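Local coordinates for protein Asp/Glu-specific dipeptidyl-peptidase (Flavobacterium psychrophilum, PDB 5JXF) that removes dipeptides from the N-terminus of oligopeptides as a serine peptidase of family S46, with strict specificity for aspartate or glutamate at P1, at residues S73-V78 / T139-I144; A183-K188 / L200-V205. All blocks are in the same frame, centred on the assembly; numbering follows the deposited sequence.

Interaction 1 (S73-V78 / T139-I144)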
loop_
_atom_site.group_PDB
_atom_site.type_symbol
_atom_site.label_atom_id
_atom_site.label_comp_id
_atom_site.label_asym_id
_atom_site.label_seq_id
_atom_site.Cartn_x
_atom_site.Cartn_y
_atom_site.Cartn_z
ATOM N N SER A 73 -19.497 -38.995 6.316
ATOM C CA SER A 73 -18.737 -37.997 7.077
ATOM C C SER A 73 -18.377 -36.805 6.192
ATOM O O SER A 73 -18.727 -36.794 5.008
ATOM C CB SER A 73 -17.469 -38.610 7.653
ATOM O OG SER A 73 -16.603 -39.003 6.607
ATOM N N LEU A 74 -17.662 -35.824 6.751
ATOM C CA LEU A 74 -17.308 -34.618 5.987
ATOM C C LEU A 74 -16.527 -34.950 4.728
ATOM O O LEU A 74 -16.723 -34.312 3.701
ATOM C CB LEU A 74 -16.496 -33.628 6.843
ATOM C CG LEU A 74 -17.284 -32.998 7.994
ATOM C CD1 LEU A 74 -16.571 -31.757 8.555
ATOM C CD2 LEU A 74 -18.678 -32.641 7.540
ATOM N N LYS A 75 -15.666 -35.970 4.799
ATOM C CA LYS A 75 -14.775 -36.287 3.679
ATOM C C LYS A 75 -15.559 -36.600 2.406
ATOM O O LYS A 75 -15.087 -36.325 1.301
ATOM C CB LYS A 75 -13.839 -37.462 4.023
ATOM C CG LYS A 75 -14.486 -38.836 3.961
ATOM C CD LYS A 75 -13.449 -39.919 3.721
ATOM C CE LYS A 75 -14.055 -41.307 3.851
ATOM N NZ LYS A 75 -14.900 -41.667 2.680
ATOM N N ASP A 76 -16.753 -37.167 2.576
ATOM C CA ASP A 76 -17.659 -37.452 1.461
ATOM C C ASP A 76 -18.163 -36.215 0.732
ATOM O O ASP A 76 -18.662 -36.305 -0.383
ATOM C CB ASP A 76 -18.851 -38.265 1.962
ATOM C CG ASP A 76 -18.430 -39.652 2.454
ATOM O OD1 ASP A 76 -17.557 -40.263 1.797
ATOM O OD2 ASP A 76 -18.922 -40.096 3.509
ATOM N N ALA A 77 -18.021 -35.055 1.360
ATOM C CA ALA A 77 -18.481 -33.824 0.744
ATOM C C ALA A 77 -17.314 -32.983 0.185
ATOM O O ALA A 77 -17.534 -31.880 -0.341
ATOM C CB ALA A 77 -19.297 -33.018 1.754
ATOM N N VAL A 78 -16.087 -33.492 0.294
ATOM C CA VAL A 78 -14.914 -32.731 -0.163
ATOM C C VAL A 78 -14.032 -33.485 -1.172
ATOM O O VAL A 78 -13.025 -34.103 -0.816
ATOM C CB VAL A 78 -14.051 -32.289 1.032
ATOM C CG1 VAL A 78 -12.969 -31.325 0.576
ATOM C CG2 VAL A 78 -14.939 -31.592 2.087
ATOM N N THR A 139 -12.520 -36.227 -7.768
ATOM C CA THR A 139 -12.213 -37.466 -7.074
ATOM C C THR A 139 -12.649 -37.490 -5.616
ATOM O O THR A 139 -12.204 -36.664 -4.819
ATOM C CB THR A 139 -10.698 -37.731 -7.115
ATOM O OG1 THR A 139 -10.259 -37.821 -8.478
ATOM C CG2 THR A 139 -10.356 -39.006 -6.348
ATOM N N PHE A 140 -13.486 -38.454 -5.257
ATOM C CA PHE A 140 -13.876 -38.652 -3.865
ATOM C C PHE A 140 -13.018 -39.675 -3.147
ATOM O O PHE A 140 -12.631 -40.700 -3.731
ATOM C CB PHE A 140 -15.351 -39.068 -3.792
ATOM C CG PHE A 140 -16.288 -37.977 -4.192
ATOM C CD1 PHE A 140 -16.527 -37.708 -5.528
ATOM C CD2 PHE A 140 -16.913 -37.201 -3.232
ATOM C CE1 PHE A 140 -17.404 -36.685 -5.911
ATOM C CE2 PHE A 140 -17.783 -36.178 -3.597
ATOM C CZ PHE A 140 -18.030 -35.922 -4.945
ATOM N N ILE A 141 -12.708 -39.401 -1.882
ATOM C CA ILE A 141 -11.953 -40.357 -1.078
ATOM C C ILE A 141 -12.869 -41.359 -0.351
ATOM O O ILE A 141 -13.730 -40.973 0.458
ATOM C CB ILE A 141 -11.075 -39.673 -0.025
ATOM C CG1 ILE A 141 -10.092 -38.696 -0.687
ATOM C CG2 ILE A 141 -10.298 -40.748 0.765
ATOM C CD1 ILE A 141 -9.302 -39.320 -1.825
ATOM N N VAL A 142 -12.692 -42.643 -0.658
ATOM C CA VAL A 142 -13.472 -43.705 0.000
ATOM C C VAL A 142 -12.830 -44.063 1.328
ATOM O O VAL A 142 -13.495 -44.124 2.351
ATOM C CB VAL A 142 -13.580 -44.973 -0.902
ATOM C CG1 VAL A 142 -14.383 -46.105 -0.197
ATOM C CG2 VAL A 142 -14.265 -44.591 -2.235
ATOM N N SER A 143 -11.516 -44.256 1.323
ATOM C CA SER A 143 -10.827 -44.720 2.519
ATOM C C SER A 143 -9.339 -44.416 2.449
ATOM O O SER A 143 -8.784 -44.268 1.367
ATOM C CB SER A 143 -11.039 -46.232 2.710
ATOM O OG SER A 143 -10.275 -46.971 1.772
ATOM N N ILE A 144 -8.713 -44.339 3.619
ATOM C CA ILE A 144 -7.310 -43.973 3.778
ATOM C C ILE A 144 -6.567 -45.114 4.479
ATOM O O ILE A 144 -6.823 -45.405 5.648
ATOM C CB ILE A 144 -7.181 -42.674 4.584
ATOM C CG1 ILE A 144 -7.863 -41.523 3.833
ATOM C CG2 ILE A 144 -5.725 -42.319 4.850
ATOM C CD1 ILE A 144 -7.987 -40.248 4.641
HETATM O O HOH W 1 -13.418 -36.947 -0.943
HETATM O O HOH W 2 -15.904 -39.879 -0.294
#
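At a classic beta bulge of strand 138-146, where V142 and S143 both face V202, the side chain of K75 reaches across from a turn and binds two successive backbone carbonyls. K75 NZ donates to I141 O at 2.6 Å, tilted 21° from the carbonyl plane, and to V142 O at 2.8 Å, where it sits above the carbonyl plane and off its lone pairs. The helical backbone of V142 breaks the extended run and is consistent with both oxygens being within range of one ammonium. K75 CG lies between the backbone N and carbonyl carbon (chi1 77°), the chain then runs extended, and a bend at chi4 of 74° turns NZ onto the strand. Its third partner is D76 OD1, a salt bridge of 3.1 Å met on the syn side. The other oxygen, D76 OD2, accepts S73 N on its anti side, which ties the carboxylate into the turn 73-78; both donors stand well out of the carboxylate plane.

This turn leads into strand 80-81, which pairs with 138-146 in an antiparallel sheet. A water donates to K75 O and V78 O and accepts from I141 N (2.7 Å), bridging the two backbones; a second water donates to D76 OD1 and I141 O. At the F140 end of the contact, the ring edge meets D76 O, with CE2 at 3.3 Å, while Y261 and F206 meet the same ring.

Interaction 2 (A183-K188 / L200-V205)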
loop_
_atom_site.group_PDB
_atom_site.type_symbol
_atom_site.label_atom_id
_atom_site.label_comp_id
_atom_site.label_asym_id
_atom_site.label_seq_id
_atom_site.Cartn_x
_atom_site.Cartn_y
_atom_site.Cartn_z
ATOM N N ALA A 183 -15.312 -52.289 -8.235
ATOM C CA ALA A 183 -14.942 -52.236 -9.651
ATOM C C ALA A 183 -14.867 -50.815 -10.214
ATOM O O ALA A 183 -14.161 -50.565 -11.186
ATOM C CB ALA A 183 -15.921 -53.032 -10.468
ATOM N N TRP A 184 -15.621 -49.898 -9.629
ATOM C CA TRP A 184 -15.743 -48.569 -10.202
ATOM C C TRP A 184 -14.726 -47.634 -9.560
ATOM O O TRP A 184 -14.582 -46.466 -9.943
ATOM C CB TRP A 184 -17.184 -48.049 -10.046
ATOM C CG TRP A 184 -17.685 -47.956 -8.638
ATOM C CD1 TRP A 184 -17.569 -46.874 -7.796
ATOM C CD2 TRP A 184 -18.407 -48.960 -7.904
ATOM N NE1 TRP A 184 -18.156 -47.154 -6.589
ATOM C CE2 TRP A 184 -18.683 -48.420 -6.625
ATOM C CE3 TRP A 184 -18.846 -50.255 -8.199
ATOM C CZ2 TRP A 184 -19.378 -49.134 -5.642
ATOM C CZ3 TRP A 184 -19.539 -50.971 -7.221
ATOM C CH2 TRP A 184 -19.800 -50.406 -5.958
ATOM N N GLN A 185 -13.992 -48.182 -8.604
ATOM C CA GLN A 185 -13.055 -47.417 -7.831
ATOM C C GLN A 185 -11.630 -47.623 -8.294
ATOM O O GLN A 185 -11.336 -48.556 -9.049
ATOM C CB GLN A 185 -13.176 -47.775 -6.351
ATOM C CG GLN A 185 -14.562 -47.478 -5.783
ATOM C CD GLN A 185 -14.767 -48.062 -4.393
ATOM O OE1 GLN A 185 -14.033 -48.969 -3.950
ATOM N NE2 GLN A 185 -15.771 -47.555 -3.699
ATOM N N GLU A 186 -10.753 -46.758 -7.799
ATOM C CA GLU A 186 -9.332 -46.750 -8.147
ATOM C C GLU A 186 -8.457 -46.574 -6.913
ATOM O O GLU A 186 -8.809 -45.844 -5.980
ATOM C CB GLU A 186 -9.021 -45.632 -9.143
ATOM C CG GLU A 186 -9.520 -45.886 -10.544
ATOM C CD GLU A 186 -9.486 -44.633 -11.393
ATOM O OE1 GLU A 186 -8.393 -44.008 -11.492
ATOM O OE2 GLU A 186 -10.558 -44.274 -11.947
ATOM N N ASN A 187 -7.314 -47.248 -6.923
ATOM C CA ASN A 187 -6.321 -47.091 -5.883
ATOM C C ASN A 187 -5.217 -46.149 -6.324
ATOM O O ASN A 187 -4.899 -46.085 -7.511
ATOM C CB ASN A 187 -5.752 -48.447 -5.511
ATOM C CG ASN A 187 -6.788 -49.320 -4.878
ATOM O OD1 ASN A 187 -7.780 -48.806 -4.350
ATOM N ND2 ASN A 187 -6.594 -50.643 -4.936
ATOM N N LYS A 188 -4.664 -45.413 -5.360
ATOM C CA LYS A 188 -3.551 -44.483 -5.573
ATOM C C LYS A 188 -2.694 -44.464 -4.320
ATOM O O LYS A 188 -3.184 -44.110 -3.258
ATOM C CB LYS A 188 -4.055 -43.064 -5.883
ATOM C CG LYS A 188 -2.946 -42.017 -5.991
ATOM C CD LYS A 188 -1.920 -42.416 -7.047
ATOM C CE LYS A 188 -0.936 -41.293 -7.344
ATOM N NZ LYS A 188 -0.005 -41.701 -8.434
ATOM N N LEU A 200 -2.225 -45.705 0.972
ATOM C CA LEU A 200 -3.075 -45.931 -0.192
ATOM C C LEU A 200 -4.467 -45.370 -0.001
ATOM O O LEU A 200 -5.114 -45.594 1.020
ATOM C CB LEU A 200 -3.177 -47.434 -0.516
ATOM C CG LEU A 200 -4.109 -47.844 -1.670
ATOM C CD1 LEU A 200 -3.601 -49.122 -2.330
ATOM C CD2 LEU A 200 -5.560 -48.031 -1.235
ATOM N N PHE A 201 -4.935 -44.691 -1.040
ATOM C CA PHE A 201 -6.251 -44.090 -1.072
ATOM C C PHE A 201 -7.121 -44.822 -2.075
ATOM O O PHE A 201 -6.813 -44.868 -3.268
ATOM C CB PHE A 201 -6.159 -42.596 -1.442
ATOM C CG PHE A 201 -5.503 -41.749 -0.390
ATOM C CD1 PHE A 201 -4.132 -41.812 -0.183
ATOM C CD2 PHE A 201 -6.254 -40.867 0.374
ATOM C CE1 PHE A 201 -3.517 -41.021 0.782
ATOM C CE2 PHE A 201 -5.652 -40.080 1.342
ATOM C CZ PHE A 201 -4.281 -40.153 1.546
ATOM N N VAL A 202 -8.197 -45.414 -1.574
ATOM C CA VAL A 202 -9.252 -45.914 -2.428
ATOM C C VAL A 202 -10.114 -44.721 -2.802
ATOM O O VAL A 202 -10.494 -43.928 -1.939
ATOM C CB VAL A 202 -10.124 -46.976 -1.737
ATOM C CG1 VAL A 202 -11.252 -47.378 -2.664
ATOM C CG2 VAL A 202 -9.289 -48.191 -1.328
ATOM N N THR A 203 -10.432 -44.599 -4.083
ATOM C CA THR A 203 -11.097 -43.411 -4.568
ATOM C C THR A 203 -12.104 -43.733 -5.636
ATOM O O THR A 203 -12.065 -44.821 -6.263
ATOM C CB THR A 203 -10.093 -42.396 -5.174
ATOM O OG1 THR A 203 -9.614 -42.902 -6.427
ATOM C CG2 THR A 203 -8.910 -42.149 -4.230
ATOM N N GLU A 204 -13.016 -42.791 -5.826
ATOM C CA GLU A 204 -13.958 -42.803 -6.934
ATOM C C GLU A 204 -13.706 -41.571 -7.804
ATOM O O GLU A 204 -13.844 -40.438 -7.348
ATOM C CB GLU A 204 -15.408 -42.816 -6.437
ATOM C CG GLU A 204 -15.743 -43.974 -5.509
ATOM C CD GLU A 204 -17.246 -44.089 -5.239
ATOM O OE1 GLU A 204 -17.980 -43.089 -5.475
ATOM O OE2 GLU A 204 -17.686 -45.181 -4.791
ATOM N N VAL A 205 -13.349 -41.806 -9.062
ATOM C CA VAL A 205 -13.045 -40.717 -9.976
ATOM C C VAL A 205 -14.189 -40.434 -10.916
ATOM O O VAL A 205 -14.444 -41.200 -11.843
ATOM C CB VAL A 205 -11.798 -41.034 -10.798
ATOM C CG1 VAL A 205 -11.375 -39.802 -11.619
ATOM C CG2 VAL A 205 -10.683 -41.480 -9.874
HETATM O O HOH W 3 -13.000 -44.203 -10.064
#
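Strands 186-188 and 200-205 run antiparallel at 152°, their axes 4.8 Å apart at closest approach. They belong to the beta hairpin formed by strands 186-192 and 197-214. E186 with T203 and K188 with F201 are hydrogen-bonded pairs, and N187 with V202 is the non-hydrogen-bonded pair between them. E186 O accepts twice: from T203 N at 2.8 Å, and from T203 OG1 at 3.1 Å, which stands above the carbonyl plane. T203 OG1 is placed for this by a first torsion that sets it between its own backbone N and carbonyl carbon.

Next to T203 in the strand, the E204 side chain reaches W184 and Q185. Its OE2 accepts W184 NE1 at 2.7 Å, lying in the indole plane but met from above the carboxylate plane, the two planes being 71° apart. The same oxygen offers its anti lone pair to Q185 NE2, whose N-H points almost straight at it (175°); Q185 OE1 is held by E182 N. A leucine in place of E204 would probably leave both W184 NE1 and Q185 NE2 without their shared acceptor, and the indole held mainly by its stack on H250.

N187 and V202 lie side by side, and the ND2 of N187 is tied to T176 O and F179 O. Its OD1, buried without a polar partner in the model, rests against V202 CG2 at 3.4 Å.

Both contacts reach the same antiparallel sheet, in which strands 138-146 and 197-214 are neighbours; the centres of the two contacts are about 11 Å apart. V142 N probably bonds to V202 O, and F140 N to E204 O, both at 2.9 Å, so segment 139-144 meets interaction 1's turn as well as segment 200-205 of interaction 2. Interaction 1 is the more buried, although the smaller interface at 270 Å²: it joins a loop to a strand through one lysine, a carboxylate and two waters. Interaction 2 is partly buried, with W184, E186 and K188 toward its margin; regular strand pairing dominates and 533 Å² is buried. A lysine donates to backbone oxygens in the former; a glutamate accepts from side-chain N-H groups in the latter.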